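PDB 4LUN: nonsense-mediated mRNA decay protein 2 from Saccharomyces cerevisiae, which takes part in nonsense-mediated decay of mRNAs containing premature stop codons and interacts through its C-terminus with the helicase UPF1. Local coordinates for residues A[203-208]-A[293-298]; A[241-246]-A[303-308]; A[247-252]-A[286-291]; A[131-136]-A[197-202]. All coordinates share one frame; numbering follows the deposited sequence.

Contact 1: A[203-208]-A[293-298]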
loop_
_atom_site.group_PDB
_atom_site.type_symbol
_atom_site.label_atom_id
_atom_site.label_comp_id
_atom_site.label_asym_id
_atom_site.label_seq_id
_atom_site.Cartn_x
_atom_site.Cartn_y
_atom_site.Cartn_z
ATOM N N ILE A 203 -6.510 -4.507 -4.180
ATOM C CA ILE A 203 -5.370 -3.635 -3.881
ATOM C C ILE A 203 -5.221 -2.656 -5.050
ATOM O O ILE A 203 -4.987 -1.453 -4.871
ATOM C CB ILE A 203 -4.063 -4.445 -3.739
ATOM C CG1 ILE A 203 -4.137 -5.429 -2.583
ATOM C CG2 ILE A 203 -2.872 -3.520 -3.524
ATOM C CD1 ILE A 203 -2.960 -6.417 -2.591
ATOM N N ALA A 204 -5.374 -3.183 -6.260
ATOM C CA ALA A 204 -5.188 -2.371 -7.459
ATOM C C ALA A 204 -6.242 -1.276 -7.522
ATOM O O ALA A 204 -5.917 -0.123 -7.803
ATOM C CB ALA A 204 -5.270 -3.234 -8.687
ATOM N N THR A 205 -7.499 -1.637 -7.268
ATOM C CA THR A 205 -8.575 -0.647 -7.349
ATOM C C THR A 205 -8.492 0.379 -6.226
ATOM O O THR A 205 -8.742 1.566 -6.435
ATOM C CB THR A 205 -9.980 -1.295 -7.390
ATOM O OG1 THR A 205 -10.174 -2.114 -6.233
ATOM C CG2 THR A 205 -10.090 -2.169 -8.598
ATOM N N ALA A 206 -8.130 -0.071 -5.033
ATOM C CA ALA A 206 -7.974 0.853 -3.917
ATOM C C ALA A 206 -6.856 1.835 -4.193
ATOM O O ALA A 206 -6.936 3.000 -3.804
ATOM C CB ALA A 206 -7.699 0.100 -2.616
ATOM N N PHE A 207 -5.798 1.363 -4.846
ATOM C CA PHE A 207 -4.636 2.215 -5.074
ATOM C C PHE A 207 -4.915 3.294 -6.111
ATOM O O PHE A 207 -4.567 4.459 -5.916
ATOM C CB PHE A 207 -3.411 1.382 -5.477
ATOM C CG PHE A 207 -2.122 2.166 -5.484
ATOM C CD1 PHE A 207 -1.476 2.482 -4.298
ATOM C CD2 PHE A 207 -1.559 2.580 -6.675
ATOM C CE1 PHE A 207 -0.293 3.201 -4.299
ATOM C CE2 PHE A 207 -0.374 3.299 -6.692
ATOM C CZ PHE A 207 0.260 3.614 -5.498
ATOM N N ILE A 208 -5.564 2.928 -7.207
ATOM C CA ILE A 208 -5.837 3.921 -8.244
ATOM C C ILE A 208 -6.839 4.968 -7.763
ATOM O O ILE A 208 -6.755 6.122 -8.166
ATOM C CB ILE A 208 -6.338 3.294 -9.569
ATOM C CG1 ILE A 208 -7.719 2.641 -9.404
ATOM C CG2 ILE A 208 -5.307 2.312 -10.126
ATOM C CD1 ILE A 208 -8.202 1.954 -10.667
ATOM N N LYS A 293 -15.251 -9.595 -11.507
ATOM C CA LYS A 293 -16.167 -8.740 -12.255
ATOM C C LYS A 293 -16.215 -7.337 -11.649
ATOM O O LYS A 293 -16.145 -6.338 -12.369
ATOM C CB LYS A 293 -17.581 -9.343 -12.289
ATOM C CG LYS A 293 -18.587 -8.433 -13.006
ATOM C CD LYS A 293 -19.906 -9.143 -13.256
ATOM C CE LYS A 293 -20.922 -8.188 -13.886
ATOM N NZ LYS A 293 -22.193 -8.906 -14.173
ATOM N N THR A 294 -16.342 -7.269 -10.331
ATOM C CA THR A 294 -16.397 -5.987 -9.629
ATOM C C THR A 294 -15.143 -5.181 -9.923
ATOM O O THR A 294 -15.203 -3.983 -10.215
ATOM C CB THR A 294 -16.509 -6.194 -8.120
ATOM O OG1 THR A 294 -17.707 -6.923 -7.837
ATOM C CG2 THR A 294 -16.556 -4.860 -7.398
ATOM N N SER A 295 -13.996 -5.847 -9.859
ATOM C CA SER A 295 -12.731 -5.168 -10.120
ATOM C C SER A 295 -12.542 -4.805 -11.590
ATOM O O SER A 295 -12.043 -3.726 -11.905
ATOM C CB SER A 295 -11.569 -6.023 -9.633
ATOM O OG SER A 295 -11.583 -6.090 -8.222
ATOM N N ALA A 296 -12.926 -5.709 -12.491
ATOM C CA ALA A 296 -12.918 -5.421 -13.924
ATOM C C ALA A 296 -13.699 -4.142 -14.237
ATOM O O ALA A 296 -13.244 -3.298 -15.009
ATOM C CB ALA A 296 -13.493 -6.590 -14.697
ATOM N N ILE A 297 -14.863 -3.995 -13.618
ATOM C CA ILE A 297 -15.726 -2.853 -13.903
ATOM C C ILE A 297 -15.080 -1.560 -13.413
ATOM O O ILE A 297 -15.044 -0.557 -14.128
ATOM C CB ILE A 297 -17.131 -3.053 -13.298
ATOM C CG1 ILE A 297 -17.901 -4.086 -14.136
ATOM C CG2 ILE A 297 -17.884 -1.726 -13.229
ATOM C CD1 ILE A 297 -19.196 -4.512 -13.529
ATOM N N THR A 298 -14.536 -1.607 -12.205
ATOM C CA THR A 298 -13.886 -0.446 -11.610
ATOM C C THR A 298 -12.651 -0.039 -12.405
ATOM O O THR A 298 -12.429 1.154 -12.682
ATOM C CB THR A 298 -13.500 -0.745 -10.157
ATOM O OG1 THR A 298 -14.693 -0.967 -9.385
ATOM C CG2 THR A 298 -12.712 0.419 -9.550
HETATM O O HOH W 1 -12.305 -3.927 -6.662
#

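Contact 2: A[241-246]-A[303-308]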
loop_
_atom_site.group_PDB
_atom_site.type_symbol
_atom_site.label_atom_id
_atom_site.label_comp_id
_atom_site.label_asym_id
_atom_site.label_seq_id
_atom_site.Cartn_x
_atom_site.Cartn_y
_atom_site.Cartn_z
ATOM N N ASN A 241 -0.951 -4.189 -17.711
ATOM C CA ASN A 241 -0.745 -5.636 -17.702
ATOM C C ASN A 241 -1.657 -6.350 -16.710
ATOM O O ASN A 241 -2.176 -7.427 -16.997
ATOM C CB ASN A 241 0.703 -5.979 -17.390
ATOM C CG ASN A 241 1.577 -5.930 -18.621
ATOM O OD1 ASN A 241 1.500 -6.810 -19.479
ATOM N ND2 ASN A 241 2.399 -4.891 -18.726
ATOM N N PHE A 242 -1.852 -5.735 -15.553
ATOM C CA PHE A 242 -2.695 -6.324 -14.518
ATOM C C PHE A 242 -4.136 -6.327 -14.993
ATOM O O PHE A 242 -4.894 -7.253 -14.721
ATOM C CB PHE A 242 -2.543 -5.540 -13.213
ATOM C CG PHE A 242 -3.225 -6.188 -12.043
ATOM C CD1 PHE A 242 -2.620 -7.235 -11.355
ATOM C CD2 PHE A 242 -4.459 -5.743 -11.632
ATOM C CE1 PHE A 242 -3.251 -7.832 -10.278
ATOM C CE2 PHE A 242 -5.110 -6.336 -10.558
ATOM C CZ PHE A 242 -4.493 -7.384 -9.872
ATOM N N ILE A 243 -4.524 -5.280 -15.702
ATOM C CA ILE A 243 -5.882 -5.206 -16.222
ATOM C C ILE A 243 -6.130 -6.279 -17.286
ATOM O O ILE A 243 -7.188 -6.912 -17.294
ATOM C CB ILE A 243 -6.198 -3.797 -16.753
ATOM C CG1 ILE A 243 -6.282 -2.809 -15.597
ATOM C CG2 ILE A 243 -7.520 -3.806 -17.525
ATOM C CD1 ILE A 243 -6.371 -1.366 -16.062
ATOM N N ASP A 244 -5.155 -6.505 -18.169
ATOM C CA ASP A 244 -5.287 -7.556 -19.179
ATOM C C ASP A 244 -5.536 -8.888 -18.480
ATOM O O ASP A 244 -6.383 -9.675 -18.896
ATOM C CB ASP A 244 -4.005 -7.666 -20.022
ATOM C CG ASP A 244 -4.041 -6.817 -21.284
ATOM O OD1 ASP A 244 -5.110 -6.267 -21.623
ATOM O OD2 ASP A 244 -2.991 -6.719 -21.959
ATOM N N ALA A 245 -4.780 -9.127 -17.416
ATOM C CA ALA A 245 -4.867 -10.376 -16.660
ATOM C C ALA A 245 -6.201 -10.500 -15.960
ATOM O O ALA A 245 -6.799 -11.577 -15.933
ATOM C CB ALA A 245 -3.736 -10.468 -15.652
ATOM N N THR A 246 -6.656 -9.392 -15.378
ATOM C CA THR A 246 -7.932 -9.373 -14.662
ATOM C C THR A 246 -9.104 -9.575 -15.629
ATOM O O THR A 246 -10.039 -10.332 -15.346
ATOM C CB THR A 246 -8.083 -8.045 -13.892
ATOM O OG1 THR A 246 -7.034 -7.944 -12.922
ATOM C CG2 THR A 246 -9.427 -7.975 -13.181
ATOM N N PHE A 303 -9.865 3.670 -16.191
ATOM C CA PHE A 303 -8.969 3.831 -17.337
ATOM C C PHE A 303 -9.716 4.078 -18.648
ATOM O O PHE A 303 -9.102 4.134 -19.719
ATOM C CB PHE A 303 -8.021 2.631 -17.464
ATOM C CG PHE A 303 -6.970 2.569 -16.373
ATOM C CD1 PHE A 303 -5.751 3.220 -16.531
ATOM C CD2 PHE A 303 -7.205 1.874 -15.199
ATOM C CE1 PHE A 303 -4.777 3.169 -15.539
ATOM C CE2 PHE A 303 -6.245 1.824 -14.195
ATOM C CZ PHE A 303 -5.027 2.475 -14.366
ATOM N N LYS A 304 -11.035 4.234 -18.547
ATOM C CA LYS A 304 -11.888 4.538 -19.697
ATOM C C LYS A 304 -11.758 3.490 -20.798
ATOM O O LYS A 304 -11.496 3.799 -21.963
ATOM C CB LYS A 304 -11.597 5.952 -20.217
ATOM C CG LYS A 304 -11.718 7.007 -19.116
ATOM C CD LYS A 304 -11.691 8.431 -19.664
ATOM C CE LYS A 304 -10.272 8.927 -19.896
ATOM N NZ LYS A 304 -9.566 9.275 -18.625
ATOM N N LEU A 305 -11.938 2.235 -20.402
ATOM C CA LEU A 305 -11.779 1.113 -21.298
ATOM C C LEU A 305 -13.107 0.371 -21.286
ATOM O O LEU A 305 -13.829 0.405 -20.284
ATOM C CB LEU A 305 -10.690 0.175 -20.775
ATOM C CG LEU A 305 -9.331 0.743 -20.379
ATOM C CD1 LEU A 305 -8.584 -0.298 -19.557
ATOM C CD2 LEU A 305 -8.528 1.126 -21.602
ATOM N N GLU A 306 -13.440 -0.303 -22.377
ATOM C CA GLU A 306 -14.610 -1.180 -22.341
ATOM C C GLU A 306 -14.236 -2.553 -21.773
ATOM O O GLU A 306 -13.165 -3.091 -22.070
ATOM C CB GLU A 306 -15.262 -1.315 -23.715
ATOM C CG GLU A 306 -15.750 0.000 -24.323
ATOM C CD GLU A 306 -16.762 0.738 -23.458
ATOM O OE1 GLU A 306 -17.547 0.084 -22.736
ATOM O OE2 GLU A 306 -16.774 1.988 -23.505
ATOM N N ILE A 307 -15.136 -3.082 -20.951
ATOM C CA ILE A 307 -14.999 -4.360 -20.256
ATOM C C ILE A 307 -15.424 -5.477 -21.197
ATOM O O ILE A 307 -16.266 -5.256 -22.078
ATOM C CB ILE A 307 -15.964 -4.387 -19.043
ATOM C CG1 ILE A 307 -16.183 -2.976 -18.520
ATOM C CG2 ILE A 307 -15.437 -5.244 -17.910
ATOM C CD1 ILE A 307 -14.968 -2.423 -17.831
ATOM N N PRO A 308 -14.865 -6.688 -21.018
ATOM C CA PRO A 308 -15.423 -7.818 -21.770
ATOM C C PRO A 308 -16.855 -8.063 -21.318
ATOM O O PRO A 308 -17.247 -7.559 -20.266
ATOM C CB PRO A 308 -14.556 -9.001 -21.327
ATOM C CG PRO A 308 -13.311 -8.382 -20.730
ATOM C CD PRO A 308 -13.753 -7.090 -20.140
#

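Contact 3: A[247-252]-A[286-291]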
loop_
_atom_site.group_PDB
_atom_site.type_symbol
_atom_site.label_atom_id
_atom_site.label_comp_id
_atom_site.label_asym_id
_atom_site.label_seq_id
_atom_site.Cartn_x
_atom_site.Cartn_y
_atom_site.Cartn_z
ATOM N N PHE A 247 -9.066 -8.891 -16.768
ATOM C CA PHE A 247 -10.106 -9.082 -17.783
ATOM C C PHE A 247 -10.134 -10.538 -18.260
ATOM O O PHE A 247 -11.208 -11.122 -18.412
ATOM C CB PHE A 247 -9.877 -8.156 -18.989
ATOM C CG PHE A 247 -10.306 -6.720 -18.769
ATOM C CD1 PHE A 247 -10.809 -6.291 -17.548
ATOM C CD2 PHE A 247 -10.223 -5.805 -19.813
ATOM C CE1 PHE A 247 -11.206 -4.968 -17.364
ATOM C CE2 PHE A 247 -10.622 -4.486 -19.641
ATOM C CZ PHE A 247 -11.114 -4.067 -18.413
ATOM N N ALA A 248 -8.956 -11.117 -18.480
ATOM C CA ALA A 248 -8.850 -12.490 -18.987
ATOM C C ALA A 248 -9.427 -13.500 -17.994
ATOM O O ALA A 248 -10.164 -14.421 -18.375
ATOM C CB ALA A 248 -7.398 -12.836 -19.298
ATOM N N ARG A 249 -9.064 -13.339 -16.727
ATOM C CA ARG A 249 -9.568 -14.231 -15.690
ATOM C C ARG A 249 -11.075 -14.046 -15.500
ATOM O O ARG A 249 -11.813 -15.021 -15.294
ATOM C CB ARG A 249 -8.818 -13.979 -14.383
ATOM C CG ARG A 249 -9.323 -14.752 -13.189
ATOM C CD ARG A 249 -8.910 -16.197 -13.228
ATOM N NE ARG A 249 -9.135 -16.845 -11.937
ATOM C CZ ARG A 249 -9.485 -18.117 -11.813
ATOM N NH1 ARG A 249 -9.661 -18.857 -12.900
ATOM N NH2 ARG A 249 -9.681 -18.640 -10.614
ATOM N N ALA A 250 -11.539 -12.800 -15.574
ATOM C CA ALA A 250 -12.974 -12.534 -15.469
ATOM C C ALA A 250 -13.747 -13.233 -16.578
ATOM O O ALA A 250 -14.832 -13.775 -16.343
ATOM C CB ALA A 250 -13.257 -11.037 -15.497
ATOM N N THR A 251 -13.194 -13.203 -17.789
ATOM C CA THR A 251 -13.821 -13.846 -18.940
ATOM C C THR A 251 -13.845 -15.357 -18.773
ATOM O O THR A 251 -14.842 -16.001 -19.076
ATOM C CB THR A 251 -13.063 -13.481 -20.216
ATOM O OG1 THR A 251 -13.262 -12.086 -20.476
ATOM C CG2 THR A 251 -13.567 -14.288 -21.399
ATOM N N GLU A 252 -12.742 -15.919 -18.296
ATOM C CA GLU A 252 -12.667 -17.362 -18.049
ATOM C C GLU A 252 -13.714 -17.800 -17.028
ATOM O O GLU A 252 -14.435 -18.802 -17.214
ATOM C CB GLU A 252 -11.277 -17.726 -17.516
ATOM C CG GLU A 252 -11.134 -19.213 -17.164
ATOM C CD GLU A 252 -9.867 -19.533 -16.368
ATOM O OE1 GLU A 252 -9.216 -18.599 -15.852
ATOM O OE2 GLU A 252 -9.534 -20.732 -16.244
ATOM N N LEU A 286 -18.541 -18.821 -7.905
ATOM C CA LEU A 286 -19.245 -17.538 -8.005
ATOM C C LEU A 286 -18.590 -16.373 -7.242
ATOM O O LEU A 286 -18.425 -15.283 -7.810
ATOM C CB LEU A 286 -20.729 -17.691 -7.628
ATOM C CG LEU A 286 -21.561 -16.407 -7.751
ATOM C CD1 LEU A 286 -21.654 -15.926 -9.188
ATOM C CD2 LEU A 286 -22.949 -16.573 -7.160
ATOM N N PRO A 287 -18.187 -16.587 -5.974
ATOM C CA PRO A 287 -17.549 -15.473 -5.261
ATOM C C PRO A 287 -16.257 -15.009 -5.930
ATOM O O PRO A 287 -15.936 -13.821 -5.875
ATOM C CB PRO A 287 -17.234 -16.075 -3.882
ATOM C CG PRO A 287 -18.152 -17.204 -3.735
ATOM C CD PRO A 287 -18.319 -17.773 -5.108
ATOM N N ILE A 288 -15.523 -15.927 -6.551
ATOM C CA ILE A 288 -14.303 -15.548 -7.259
ATOM C C ILE A 288 -14.687 -14.738 -8.484
ATOM O O ILE A 288 -14.062 -13.722 -8.789
ATOM C CB ILE A 288 -13.510 -16.776 -7.715
ATOM C CG1 ILE A 288 -13.288 -17.729 -6.536
ATOM C CG2 ILE A 288 -12.193 -16.355 -8.316
ATOM C CD1 ILE A 288 -12.635 -19.042 -6.933
ATOM N N PHE A 289 -15.702 -15.204 -9.210
ATOM C CA PHE A 289 -16.178 -14.461 -10.378
ATOM C C PHE A 289 -16.606 -13.061 -9.973
ATOM O O PHE A 289 -16.273 -12.086 -10.647
ATOM C CB PHE A 289 -17.361 -15.174 -11.032
ATOM C CG PHE A 289 -18.080 -14.331 -12.064
ATOM C CD1 PHE A 289 -17.467 -14.000 -13.256
ATOM C CD2 PHE A 289 -19.371 -13.879 -11.839
ATOM C CE1 PHE A 289 -18.118 -13.227 -14.201
ATOM C CE2 PHE A 289 -20.024 -13.100 -12.796
ATOM C CZ PHE A 289 -19.395 -12.791 -13.973
ATOM N N ILE A 290 -17.356 -12.960 -8.876
ATOM C CA ILE A 290 -17.841 -11.649 -8.450
ATOM C C ILE A 290 -16.678 -10.709 -8.098
ATOM O O ILE A 290 -16.731 -9.520 -8.404
ATOM C CB ILE A 290 -18.867 -11.747 -7.279
ATOM C CG1 ILE A 290 -20.150 -12.449 -7.740
ATOM C CG2 ILE A 290 -19.170 -10.364 -6.699
ATOM C CD1 ILE A 290 -20.762 -11.869 -8.996
ATOM N N ARG A 291 -15.627 -11.229 -7.466
ATOM C CA ARG A 291 -14.460 -10.394 -7.182
ATOM C C ARG A 291 -13.826 -9.860 -8.469
ATOM O O ARG A 291 -13.508 -8.674 -8.580
ATOM C CB ARG A 291 -13.419 -11.167 -6.360
ATOM C CG ARG A 291 -13.755 -11.236 -4.873
ATOM C CD ARG A 291 -12.554 -11.685 -4.045
ATOM N NE ARG A 291 -12.196 -13.076 -4.309
ATOM C CZ ARG A 291 -12.769 -14.123 -3.722
ATOM N NH1 ARG A 291 -13.735 -13.944 -2.830
ATOM N NH2 ARG A 291 -12.366 -15.348 -4.018
#

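Contact 4: A[131-136]-A[197-202]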
loop_
_atom_site.group_PDB
_atom_site.type_symbol
_atom_site.label_atom_id
_atom_site.label_comp_id
_atom_site.label_asym_id
_atom_site.label_seq_id
_atom_site.Cartn_x
_atom_site.Cartn_y
_atom_site.Cartn_z
ATOM N N ARG A 131 -11.178 -15.900 4.901
ATOM C CA ARG A 131 -11.496 -14.895 5.897
ATOM C C ARG A 131 -10.226 -14.196 6.377
ATOM O O ARG A 131 -10.166 -12.964 6.476
ATOM C CB ARG A 131 -12.210 -15.570 7.062
ATOM C CG ARG A 131 -12.986 -14.629 7.922
ATOM C CD ARG A 131 -12.165 -14.031 9.028
ATOM N NE ARG A 131 -12.987 -13.023 9.678
ATOM C CZ ARG A 131 -12.569 -12.182 10.609
ATOM N NH1 ARG A 131 -11.313 -12.224 11.039
ATOM N NH2 ARG A 131 -13.433 -11.308 11.118
ATOM N N ASP A 132 -9.198 -14.984 6.665
ATOM C CA ASP A 132 -7.924 -14.427 7.072
ATOM C C ASP A 132 -7.260 -13.668 5.930
ATOM O O ASP A 132 -6.577 -12.664 6.176
ATOM C CB ASP A 132 -6.977 -15.514 7.582
ATOM C CG ASP A 132 -7.467 -16.165 8.867
ATOM O OD1 ASP A 132 -8.395 -15.618 9.502
ATOM O OD2 ASP A 132 -6.914 -17.222 9.243
ATOM N N GLU A 133 -7.451 -14.147 4.704
ATOM C CA GLU A 133 -6.819 -13.485 3.554
ATOM C C GLU A 133 -7.412 -12.103 3.357
ATOM O O GLU A 133 -6.687 -11.168 3.052
ATOM C CB GLU A 133 -6.937 -14.322 2.279
ATOM C CG GLU A 133 -6.335 -13.669 1.033
ATOM C CD GLU A 133 -4.839 -13.346 1.148
ATOM O OE1 GLU A 133 -4.144 -13.787 2.096
ATOM O OE2 GLU A 133 -4.337 -12.648 0.243
ATOM N N LEU A 134 -8.722 -11.966 3.548
ATOM C CA LEU A 134 -9.339 -10.643 3.461
ATOM C C LEU A 134 -8.755 -9.667 4.489
ATOM O O LEU A 134 -8.534 -8.493 4.171
ATOM C CB LEU A 134 -10.869 -10.750 3.600
ATOM C CG LEU A 134 -11.590 -11.332 2.384
ATOM C CD1 LEU A 134 -12.952 -11.893 2.777
ATOM C CD2 LEU A 134 -11.740 -10.271 1.290
ATOM N N GLN A 135 -8.519 -10.150 5.712
ATOM C CA GLN A 135 -7.909 -9.341 6.775
ATOM C C GLN A 135 -6.478 -8.965 6.408
ATOM O O GLN A 135 -6.047 -7.843 6.635
ATOM C CB GLN A 135 -7.913 -10.086 8.114
ATOM C CG GLN A 135 -9.300 -10.468 8.607
ATOM C CD GLN A 135 -10.118 -9.273 9.075
ATOM O OE1 GLN A 135 -11.202 -9.000 8.550
ATOM N NE2 GLN A 135 -9.608 -8.561 10.077
ATOM N N ARG A 136 -5.752 -9.919 5.840
ATOM C CA ARG A 136 -4.368 -9.680 5.445
ATOM C C ARG A 136 -4.289 -8.627 4.349
ATOM O O ARG A 136 -3.437 -7.752 4.410
ATOM C CB ARG A 136 -3.693 -10.968 4.958
ATOM C CG ARG A 136 -2.158 -10.862 4.869
ATOM C CD ARG A 136 -1.567 -12.028 4.058
ATOM N NE ARG A 136 -2.011 -11.993 2.680
ATOM C CZ ARG A 136 -1.429 -11.254 1.740
ATOM N NH1 ARG A 136 -0.378 -10.514 2.055
ATOM N NH2 ARG A 136 -1.895 -11.256 0.506
ATOM N N LEU A 197 -7.245 -15.985 -7.163
ATOM C CA LEU A 197 -8.362 -15.915 -6.205
ATOM C C LEU A 197 -9.077 -14.568 -6.223
ATOM O O LEU A 197 -10.210 -14.472 -5.757
ATOM C CB LEU A 197 -7.946 -16.311 -4.774
ATOM C CG LEU A 197 -7.535 -17.778 -4.627
ATOM C CD1 LEU A 197 -7.207 -18.083 -3.173
ATOM C CD2 LEU A 197 -8.632 -18.712 -5.149
ATOM N N GLY A 198 -8.438 -13.540 -6.777
ATOM C CA GLY A 198 -9.100 -12.256 -6.982
ATOM C C GLY A 198 -9.003 -11.248 -5.847
ATOM O O GLY A 198 -9.465 -10.115 -5.986
ATOM N N PHE A 199 -8.423 -11.637 -4.718
ATOM C CA PHE A 199 -8.293 -10.688 -3.614
ATOM C C PHE A 199 -7.327 -9.531 -3.922
ATOM O O PHE A 199 -7.517 -8.397 -3.443
ATOM C CB PHE A 199 -7.871 -11.403 -2.318
ATOM C CG PHE A 199 -8.864 -12.429 -1.832
ATOM C CD1 PHE A 199 -10.055 -12.033 -1.253
ATOM C CD2 PHE A 199 -8.594 -13.785 -1.938
ATOM C CE1 PHE A 199 -10.969 -12.972 -0.796
ATOM C CE2 PHE A 199 -9.516 -14.736 -1.481
ATOM C CZ PHE A 199 -10.699 -14.319 -0.917
ATOM N N THR A 200 -6.278 -9.783 -4.703
ATOM C CA THR A 200 -5.331 -8.693 -4.946
ATOM C C THR A 200 -5.867 -7.662 -5.923
ATOM O O THR A 200 -5.318 -6.564 -6.014
ATOM C CB THR A 200 -3.947 -9.163 -5.434
ATOM O OG1 THR A 200 -4.053 -9.659 -6.766
ATOM C CG2 THR A 200 -3.390 -10.238 -4.509
ATOM N N THR A 201 -6.926 -7.993 -6.659
ATOM C CA THR A 201 -7.503 -7.008 -7.576
ATOM C C THR A 201 -8.015 -5.810 -6.774
ATOM O O THR A 201 -8.041 -4.687 -7.283
ATOM C CB THR A 201 -8.637 -7.573 -8.469
ATOM O OG1 THR A 201 -9.707 -8.038 -7.648
ATOM C CG2 THR A 201 -8.151 -8.699 -9.379
ATOM N N THR A 202 -8.419 -6.036 -5.528
ATOM C CA THR A 202 -8.875 -4.927 -4.691
ATOM C C THR A 202 -7.747 -4.015 -4.192
ATOM O O THR A 202 -7.989 -2.865 -3.815
ATOM C CB THR A 202 -9.762 -5.393 -3.515
ATOM O OG1 THR A 202 -8.948 -5.988 -2.491
ATOM C CG2 THR A 202 -10.800 -6.393 -4.008
#

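Contact 1: A[203-208]-A[293-298]
S295 OG is gripped by several groups at once, and one of them, a water, carries the polar link to T205. The water oxygen lies 2.8 Å from S295 OG and 2.8 Å from T205 OG1, bridging two helices of the HEAT-repeat-like, all-helical N-terminal MIF4G region of Upf2, one piece of a longer protein whose UPF1-binding C-terminus lies outside it. S295 OG also hydrogen-bonds T201 OG1 of helix 201-210 and makes a weak bond with R291 O one turn back in its own helix, while T205 OG1 has a weak bond of its own to T202 O. Small residues let the backbones come close: the CA atoms of T205 and S295 are 6.7 Å apart.

The T205 side chain divides its two branches between polar and apolar work. With chi1 at 58°, OG1 lies between the backbone N and the carbonyl carbon, facing the water, and CG2 lies beside the backbone N, facing the other helix. T205 CG2 lies 4.1 Å from S295 O and 4.2 Å from S295 OG. The side chains of T205 and T298 cross at about a right angle, and L299 of helix 277-303 adds a further apolar surface against T205. Where they cross, one methyl meets another, T205 CG2 lying 3.8 Å from T298 CG2.

Contact 2: A[241-246]-A[303-308]
I243 supplies the apolar contact from the helical side, using two branches against two residues. I243 CD1 comes obliquely to the F303 ring, 3.5 Å from F303 CD2 and 3.7 Å from F303 CE2. I243 CG2 reaches L305 tip to tip, at 4.2 Å from L305 CD1. The branches divide this way because chi1 of -69° sets CG1 beside the backbone N and CG2 anti to it.

The side-chain hydrogen bonding belongs to helix 231-271. T246 OG1 donates to F242 O at 2.9 Å from above the carbonyl plane, and T246 N reaches the same oxygen from the opposite face, so two donors grip one acceptor. Across the contact, K304 has positive phi and closes helix 277-303 in a Schellman motif, after which the chain runs extended through L305.

Around this contact, I243 also packs on L299 of helix 277-303, F303 on I208 of helix 201-210, and P308 on F247 and T251 of helix 231-271.

Contact 3: A[247-252]-A[286-291]
R249 reaches across from helix 231-271 toward I288 of helix 277-303, two long helices that pair as consecutive antiparallel partners. From CB the chain leaves with CG anti to the backbone N (chi1 175°), then bends at chi2 (76°), which carries CD and the guanidinium toward the other helix. On the way the side chain packs on F292, and NE is hydrogen-bonded outside the two segments. At the tip the work is divided: R249 NH1 donates to E252 OE1 at 3.0 Å in a salt bridge, the acceptor lying in the guanidinium plane but the donor standing above the carboxylate plane. R249 NH2 hydrogen-bonds K196 O and also meets I288 CG2 obliquely at 4.1 Å. An alanine here is likely to leave K196 O without this donor, E252 without its arginine mate, and a gap beside the I288 methyl.

Elsewhere in the contact, A250 and F289 bring their CA atoms to 6.3 Å. The F289 ring turns its edge to A250 O, which lies near the ring plane 4.0 Å from F289 CE1. L253 and V257 of helix 231-271 pack on the same phenylalanine. The chemistry is therefore mixed: a carbonyl oxygen meets the edge of an aromatic ring, probably a weakly favourable approach, and a charged group shared between a carboxylate and a backbone carbonyl lies against an aliphatic methyl.

Contact 4: A[131-136]-A[197-202]
L134 and F199 bring their CA atoms to 7.2 Å where helix 130-152 passes the turn leading into helix 201-210, a turn in which G198 has a positive phi (90°). The F199 ring takes two neighbours: E133 CG lies 4.2 Å from the F199 ring centroid as an off-centre CH-pi contact, and L134 CD2 comes 3.5 Å from F199 CE1, the two side chains crossing at about a right angle.

This joins helix 130-152 to the approach to helix 201-210 within the MIF4G domain, with R291 of helix 277-303 adding a cation-pi contact to F199. E133 CG, anti to the backbone N (chi1 178°), comes obliquely to the ring; the bend at chi2 (59°) then turns the carboxylate to R136, which grips it side-on: R136 NE to E133 OE1 at 2.8 Å and R136 NH2 to E133 OE2 at 2.8 Å, both on the syn side. With an alanine here the ring would probably lose its CH-pi partner and the R136 guanidinium its carboxylate mate. Past the ring, T202 OG1 donates to F199 O at 3.0 Å, in the carbonyl plane.

Overall arrangement
The four contacts adjoin one another, helices packing on one another and on the turn and tail beside them, with no ligand among them. Helix 277-303 serves contacts 1 and 3, helix 231-271 contacts 2 and 3, and helix 201-210 contacts 1 and 4. Polar links join contact 4 to its neighbours: the S295-T201 bond ties it to contact 1, and R291 NE and L197 O lie 2.8 Å apart toward contact 3. Contacts 1 and 2, with centres about 10 Å apart, meet through apolar packing, including A204 CB on F242 CE2 at 3.6 Å. Contact 3 is nested in the chain inside the loops closed by contacts 1 and 2, whereas contact 4 closes before any of them opens.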